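Protein Ves (Pseudomonas fluorescens, PDB 5V00) is of uncertain molecular function, but is a two-cupin (bicupin) protein involved in histidine utilization. Local coordinates at residues Val69-Asp83 with Ser102-Phe116. Sequence-based numbering, arbitrary orientation.
With FMT (formic acid), chain K.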
loop_
_atom_site.group_PDB
_atom_site.type_symbol
_atom_site.label_atom_id
_atom_site.label_comp_id
_atom_site.label_asym_id
_atom_site.label_seq_id
_atom_site.Cartn_x
_atom_site.Cartn_y
_atom_site.Cartn_z
ATOM N N VAL B 69 -11.819 -13.801 8.866
ATOM C CA VAL B 69 -12.102 -14.811 7.876
ATOM C C VAL B 69 -10.767 -15.175 7.272
ATOM O O VAL B 69 -10.068 -14.339 6.653
ATOM C CB VAL B 69 -13.099 -14.357 6.762
ATOM C CG1 VAL B 69 -13.436 -15.567 5.854
ATOM C CG2 VAL B 69 -14.349 -13.745 7.366
ATOM N N ILE B 70 -10.404 -16.454 7.330
ATOM C CA ILE B 70 -9.128 -16.899 6.813
ATOM C C ILE B 70 -9.329 -17.990 5.746
ATOM O O ILE B 70 -10.343 -18.669 5.745
ATOM C CB ILE B 70 -8.162 -17.406 7.928
ATOM C CG1 ILE B 70 -8.582 -18.756 8.465
ATOM C CG2 ILE B 70 -8.065 -16.390 9.088
ATOM C CD1 ILE B 70 -7.628 -19.277 9.504
ATOM N N THR B 71 -8.402 -18.089 4.810
ATOM C CA THR B 71 -8.464 -19.036 3.744
ATOM C C THR B 71 -7.114 -19.588 3.407
ATOM O O THR B 71 -6.159 -18.845 3.127
ATOM C CB THR B 71 -9.043 -18.442 2.456
ATOM O OG1 THR B 71 -10.237 -17.752 2.717
ATOM C CG2 THR B 71 -9.308 -19.516 1.434
ATOM N N VAL B 72 -6.930 -20.912 3.396
ATOM C CA VAL B 72 -5.664 -21.472 2.929
ATOM C C VAL B 72 -5.449 -21.195 1.465
ATOM O O VAL B 72 -6.334 -21.467 0.663
ATOM C CB VAL B 72 -5.595 -23.032 3.136
ATOM C CG1 VAL B 72 -4.395 -23.634 2.434
ATOM C CG2 VAL B 72 -5.643 -23.323 4.640
ATOM N N ILE B 73 -4.304 -20.610 1.111
ATOM C CA ILE B 73 -3.977 -20.327 -0.262
ATOM C C ILE B 73 -2.724 -21.006 -0.822
ATOM O O ILE B 73 -2.533 -21.050 -2.058
ATOM C CB ILE B 73 -3.933 -18.807 -0.618
ATOM C CG1 ILE B 73 -2.799 -18.137 0.153
ATOM C CG2 ILE B 73 -5.267 -18.146 -0.326
ATOM C CD1 ILE B 73 -2.575 -16.690 -0.158
ATOM N N GLN B 74 -1.910 -21.577 0.047
ATOM C CA GLN B 74 -0.815 -22.391 -0.417
ATOM C C GLN B 74 -0.587 -23.472 0.619
ATOM O O GLN B 74 -0.737 -23.250 1.827
ATOM C CB GLN B 74 0.470 -21.556 -0.519
ATOM C CG GLN B 74 1.560 -22.172 -1.362
ATOM C CD GLN B 74 2.661 -21.121 -1.610
ATOM O OE1 GLN B 74 2.421 -20.085 -2.254
ATOM N NE2 GLN B 74 3.796 -21.319 -0.993
ATOM N N GLY B 75 -0.192 -24.610 0.084
ATOM C CA GLY B 75 -0.094 -25.819 0.900
ATOM C C GLY B 75 -1.406 -26.589 0.895
ATOM O O GLY B 75 -2.418 -26.169 0.390
ATOM N N ALA B 76 -1.384 -27.771 1.494
ATOM C CA ALA B 76 -2.517 -28.700 1.297
ATOM C C ALA B 76 -3.610 -28.567 2.342
ATOM O O ALA B 76 -4.673 -29.170 2.169
ATOM C CB ALA B 76 -1.971 -30.155 1.272
ATOM N N GLY B 77 -3.408 -27.809 3.406
ATOM C CA GLY B 77 -4.378 -27.597 4.432
ATOM C C GLY B 77 -3.847 -27.813 5.791
ATOM O O GLY B 77 -2.692 -28.220 5.925
ATOM N N MET B 78 -4.626 -27.417 6.761
ATOM C CA MET B 78 -4.313 -27.577 8.174
ATOM C C MET B 78 -5.559 -27.732 9.006
ATOM O O MET B 78 -6.676 -27.683 8.477
ATOM C CB MET B 78 -3.359 -26.446 8.676
ATOM C CG MET B 78 -3.945 -25.086 8.381
ATOM S SD MET B 78 -5.280 -24.563 9.369
ATOM C CE MET B 78 -5.099 -22.731 8.885
ATOM N N VAL B 79 -5.375 -28.052 10.306
ATOM C CA VAL B 79 -6.466 -28.233 11.228
ATOM C C VAL B 79 -6.505 -27.220 12.312
ATOM O O VAL B 79 -5.502 -26.978 13.006
ATOM C CB VAL B 79 -6.347 -29.681 11.892
ATOM C CG1 VAL B 79 -7.351 -29.798 13.006
ATOM C CG2 VAL B 79 -6.626 -30.682 10.809
ATOM N N LEU B 80 -7.640 -26.597 12.496
ATOM C CA LEU B 80 -7.838 -25.666 13.564
ATOM C C LEU B 80 -8.662 -26.190 14.690
ATOM O O LEU B 80 -9.674 -26.872 14.473
ATOM C CB LEU B 80 -8.595 -24.355 13.077
ATOM C CG LEU B 80 -7.868 -23.413 12.193
ATOM C CD1 LEU B 80 -8.754 -22.136 12.146
ATOM C CD2 LEU B 80 -6.492 -22.998 12.677
ATOM N N THR B 81 -8.280 -25.833 15.920
ATOM C CA THR B 81 -9.104 -26.044 17.041
ATOM C C THR B 81 -9.533 -24.688 17.590
ATOM O O THR B 81 -8.672 -23.891 17.958
ATOM C CB THR B 81 -8.356 -26.878 18.140
ATOM O OG1 THR B 81 -7.942 -28.112 17.545
ATOM C CG2 THR B 81 -9.245 -27.178 19.290
ATOM N N VAL B 82 -10.826 -24.436 17.640
ATOM C CA VAL B 82 -11.385 -23.152 18.091
ATOM C C VAL B 82 -12.136 -23.398 19.389
ATOM O O VAL B 82 -13.145 -24.146 19.396
ATOM C CB VAL B 82 -12.399 -22.633 17.071
ATOM C CG1 VAL B 82 -12.941 -21.266 17.465
ATOM C CG2 VAL B 82 -11.694 -22.619 15.720
ATOM N N ASP B 83 -11.677 -22.739 20.447
ATOM C CA ASP B 83 -12.313 -22.841 21.787
ATOM C C ASP B 83 -12.521 -24.301 22.204
ATOM O O ASP B 83 -13.600 -24.678 22.653
ATOM C CB ASP B 83 -13.607 -22.130 21.804
ATOM C CG ASP B 83 -13.431 -20.604 21.492
ATOM O OD1 ASP B 83 -12.446 -20.054 21.961
ATOM O OD2 ASP B 83 -14.290 -20.051 20.817
ATOM N N SER B 102 -11.960 -15.710 20.177
ATOM C CA SER B 102 -11.774 -17.137 20.378
ATOM C C SER B 102 -10.356 -17.499 20.609
ATOM O O SER B 102 -9.421 -16.907 20.096
ATOM C CB SER B 102 -12.317 -17.991 19.198
ATOM O OG SER B 102 -13.770 -17.967 19.168
ATOM N N GLN B 103 -10.166 -18.615 21.346
ATOM C CA GLN B 103 -8.806 -19.138 21.470
ATOM C C GLN B 103 -8.620 -20.207 20.388
ATOM O O GLN B 103 -9.421 -21.144 20.350
ATOM C CB GLN B 103 -8.597 -19.756 22.908
ATOM C CG GLN B 103 -7.344 -20.605 23.102
ATOM C CD GLN B 103 -7.581 -21.622 24.272
ATOM O OE1 GLN B 103 -7.922 -22.791 24.050
ATOM N NE2 GLN B 103 -7.509 -21.133 25.501
ATOM N N VAL B 104 -7.579 -20.063 19.569
ATOM C CA VAL B 104 -7.439 -20.858 18.343
ATOM C C VAL B 104 -6.097 -21.378 18.248
ATOM O O VAL B 104 -5.130 -20.660 18.500
ATOM C CB VAL B 104 -7.811 -20.038 17.037
ATOM C CG1 VAL B 104 -7.498 -20.829 15.788
ATOM C CG2 VAL B 104 -9.226 -19.587 17.120
ATOM N N SER B 105 -5.948 -22.668 17.863
ATOM C CA SER B 105 -4.672 -23.167 17.575
ATOM C C SER B 105 -4.725 -23.977 16.301
ATOM O O SER B 105 -5.768 -24.506 15.927
ATOM C CB SER B 105 -4.086 -23.988 18.792
ATOM O OG SER B 105 -4.862 -25.102 18.944
ATOM N N CYS B 106 -3.611 -24.042 15.669
ATOM C CA CYS B 106 -3.428 -24.677 14.402
ATOM C C CYS B 106 -2.472 -25.860 14.475
ATOM O O CYS B 106 -1.376 -25.733 15.063
ATOM C CB CYS B 106 -2.784 -23.631 13.478
ATOM S SG CYS B 106 -2.447 -24.094 11.832
ATOM N N ARG B 107 -2.832 -26.968 13.831
ATOM C CA ARG B 107 -1.981 -28.120 13.667
ATOM C C ARG B 107 -1.685 -28.379 12.243
ATOM O O ARG B 107 -2.599 -28.576 11.388
ATOM C CB ARG B 107 -2.623 -29.404 14.379
ATOM C CG ARG B 107 -1.739 -30.615 14.310
ATOM C CD ARG B 107 -2.326 -31.749 15.169
ATOM N NE ARG B 107 -3.674 -32.157 14.796
ATOM C CZ ARG B 107 -3.969 -33.119 13.883
ATOM N NH1 ARG B 107 -2.999 -33.783 13.224
ATOM N NH2 ARG B 107 -5.230 -33.394 13.611
ATOM N N LEU B 108 -0.431 -28.227 11.877
ATOM C CA LEU B 108 0.015 -28.476 10.564
ATOM C C LEU B 108 0.073 -30.008 10.400
ATOM O O LEU B 108 0.278 -30.734 11.414
ATOM C CB LEU B 108 1.380 -27.793 10.250
ATOM C CG LEU B 108 1.406 -26.287 10.511
ATOM C CD1 LEU B 108 2.767 -25.790 10.115
ATOM C CD2 LEU B 108 0.327 -25.589 9.687
ATOM N N ILE B 109 -0.335 -30.488 9.256
ATOM C CA ILE B 109 -0.420 -31.941 8.904
ATOM C C ILE B 109 0.567 -32.180 7.794
ATOM O O ILE B 109 1.362 -33.096 7.884
ATOM C CB ILE B 109 -1.767 -32.410 8.309
ATOM C CG1 ILE B 109 -2.939 -32.026 9.174
ATOM C CG2 ILE B 109 -1.736 -33.926 8.083
ATOM C CD1 ILE B 109 -2.715 -32.412 10.608
ATOM N N THR B 110 0.520 -31.372 6.734
ATOM C CA THR B 110 1.456 -31.538 5.606
ATOM C C THR B 110 2.492 -30.454 5.493
ATOM O O THR B 110 2.964 -30.160 4.435
ATOM C CB THR B 110 0.692 -31.599 4.296
ATOM O OG1 THR B 110 -0.311 -30.545 4.238
ATOM C CG2 THR B 110 0.079 -33.037 4.201
ATOM N N GLY B 111 2.878 -29.854 6.577
ATOM C CA GLY B 111 3.883 -28.866 6.448
ATOM C C GLY B 111 3.285 -27.449 6.307
ATOM O O GLY B 111 2.099 -27.218 6.596
ATOM N N PRO B 112 4.157 -26.503 5.976
ATOM C CA PRO B 112 3.785 -25.084 6.145
ATOM C C PRO B 112 2.670 -24.693 5.180
ATOM O O PRO B 112 2.471 -25.306 4.139
ATOM C CB PRO B 112 5.116 -24.346 5.796
ATOM C CG PRO B 112 6.197 -25.348 6.224
ATOM C CD PRO B 112 5.620 -26.656 5.722
ATOM N N ILE B 113 1.957 -23.678 5.603
ATOM C CA ILE B 113 0.763 -23.217 4.901
ATOM C C ILE B 113 0.888 -21.711 4.782
ATOM O O ILE B 113 1.450 -21.049 5.722
ATOM C CB ILE B 113 -0.440 -23.483 5.829
ATOM C CG1 ILE B 113 -0.647 -24.998 5.995
ATOM C CG2 ILE B 113 -1.732 -22.888 5.353
ATOM C CD1 ILE B 113 -0.713 -25.724 4.722
ATOM N N ARG B 114 0.283 -21.188 3.702
ATOM C CA ARG B 114 0.030 -19.733 3.646
ATOM C C ARG B 114 -1.506 -19.486 3.659
ATOM O O ARG B 114 -2.203 -20.227 2.950
ATOM C CB ARG B 114 0.663 -19.137 2.421
ATOM C CG ARG B 114 2.178 -19.380 2.296
ATOM C CD ARG B 114 2.803 -18.589 1.143
ATOM N NE ARG B 114 3.004 -17.213 1.575
ATOM C CZ ARG B 114 3.161 -16.146 0.765
ATOM N NH1 ARG B 114 3.057 -16.252 -0.513
ATOM N NH2 ARG B 114 3.348 -14.943 1.287
ATOM N N ASP B 115 -1.964 -18.529 4.435
ATOM C CA ASP B 115 -3.376 -18.171 4.592
ATOM C C ASP B 115 -3.637 -16.718 4.112
ATOM O O ASP B 115 -2.795 -15.824 4.427
ATOM C CB ASP B 115 -3.813 -18.190 5.971
ATOM C CG ASP B 115 -4.059 -19.653 6.524
ATOM O OD1 ASP B 115 -3.968 -20.537 5.707
ATOM O OD2 ASP B 115 -4.233 -19.762 7.778
ATOM N N PHE B 116 -4.737 -16.515 3.379
ATOM C CA PHE B 116 -5.227 -15.134 3.085
ATOM C C PHE B 116 -6.122 -14.717 4.196
ATOM O O PHE B 116 -7.108 -15.412 4.511
ATOM C CB PHE B 116 -5.929 -15.144 1.721
ATOM C CG PHE B 116 -6.542 -13.854 1.356
ATOM C CD1 PHE B 116 -5.753 -12.737 1.136
ATOM C CD2 PHE B 116 -7.896 -13.766 1.201
ATOM C CE1 PHE B 116 -6.370 -11.547 0.745
ATOM C CE2 PHE B 116 -8.527 -12.552 0.846
ATOM C CZ PHE B 116 -7.718 -11.447 0.545
HETATM C C FMT K . -7.720 -23.835 20.876
HETATM O O1 FMT K . -6.687 -24.526 21.010
HETATM O O2 FMT K . -8.898 -24.102 21.457
HETATM O O HOH W 1 -9.779 -15.207 3.864
HETATM O O HOH W 2 1.193 -28.578 2.486
HETATM O O HOH W 3 -0.314 -28.577 7.209
#
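A classic beta bulge, in which Ile-73 and Gln-74 both face Arg-114, bends a pair of antiparallel strands and illustrates how two paired segments can turn together from one sheet of a barrel to the next. Arg-114 O accepts two backbone bonds, from Ile-73 N at 2.8 Å and from Gln-74 N at 3.2 Å. Ile-73 CG1 sits between its backbone N and carbonyl carbon (chi1 65°), which leaves CG2 to rest 3.7 Å from Phe-116 CB. Trimming Ile-73 to an alanine is likely to open a gap beside Phe-116 and Ile-51, leaving Phe-116 CB without this apolar neighbour. The Gln-74 amide runs alongside the Arg-114 chain, with amide and guanidinium planes 65° apart, while Asp-53 and Glu-32 hold the guanidinium by salt bridges. Past the turns, where waters bridge Ala-76 to Thr-110 and Gly-77 to Ile-109 and Gly-111, pairing resumes between 78-82 and 104-108. Inside, where Val-72, Met-78 and Leu-80 all touch Leu-90, Met-78 bends at chi2, bringing SD 3.8 Å from Cys-106 SG and CE 3.3 Å from Asp-115 OD2. Asp-115 OD1, buried with no polar partner, lies 3.4 Å from Val-72 CG2. At the far end Asp-83 grips 102-103 through both oxygens, OD2 2.7 Å from Ser-102 OG and OD1 2.8 Å from Gln-103 N. Such paired strands, curling between sheets around a largely apolar interior, are characteristic of the cupin beta-barrel.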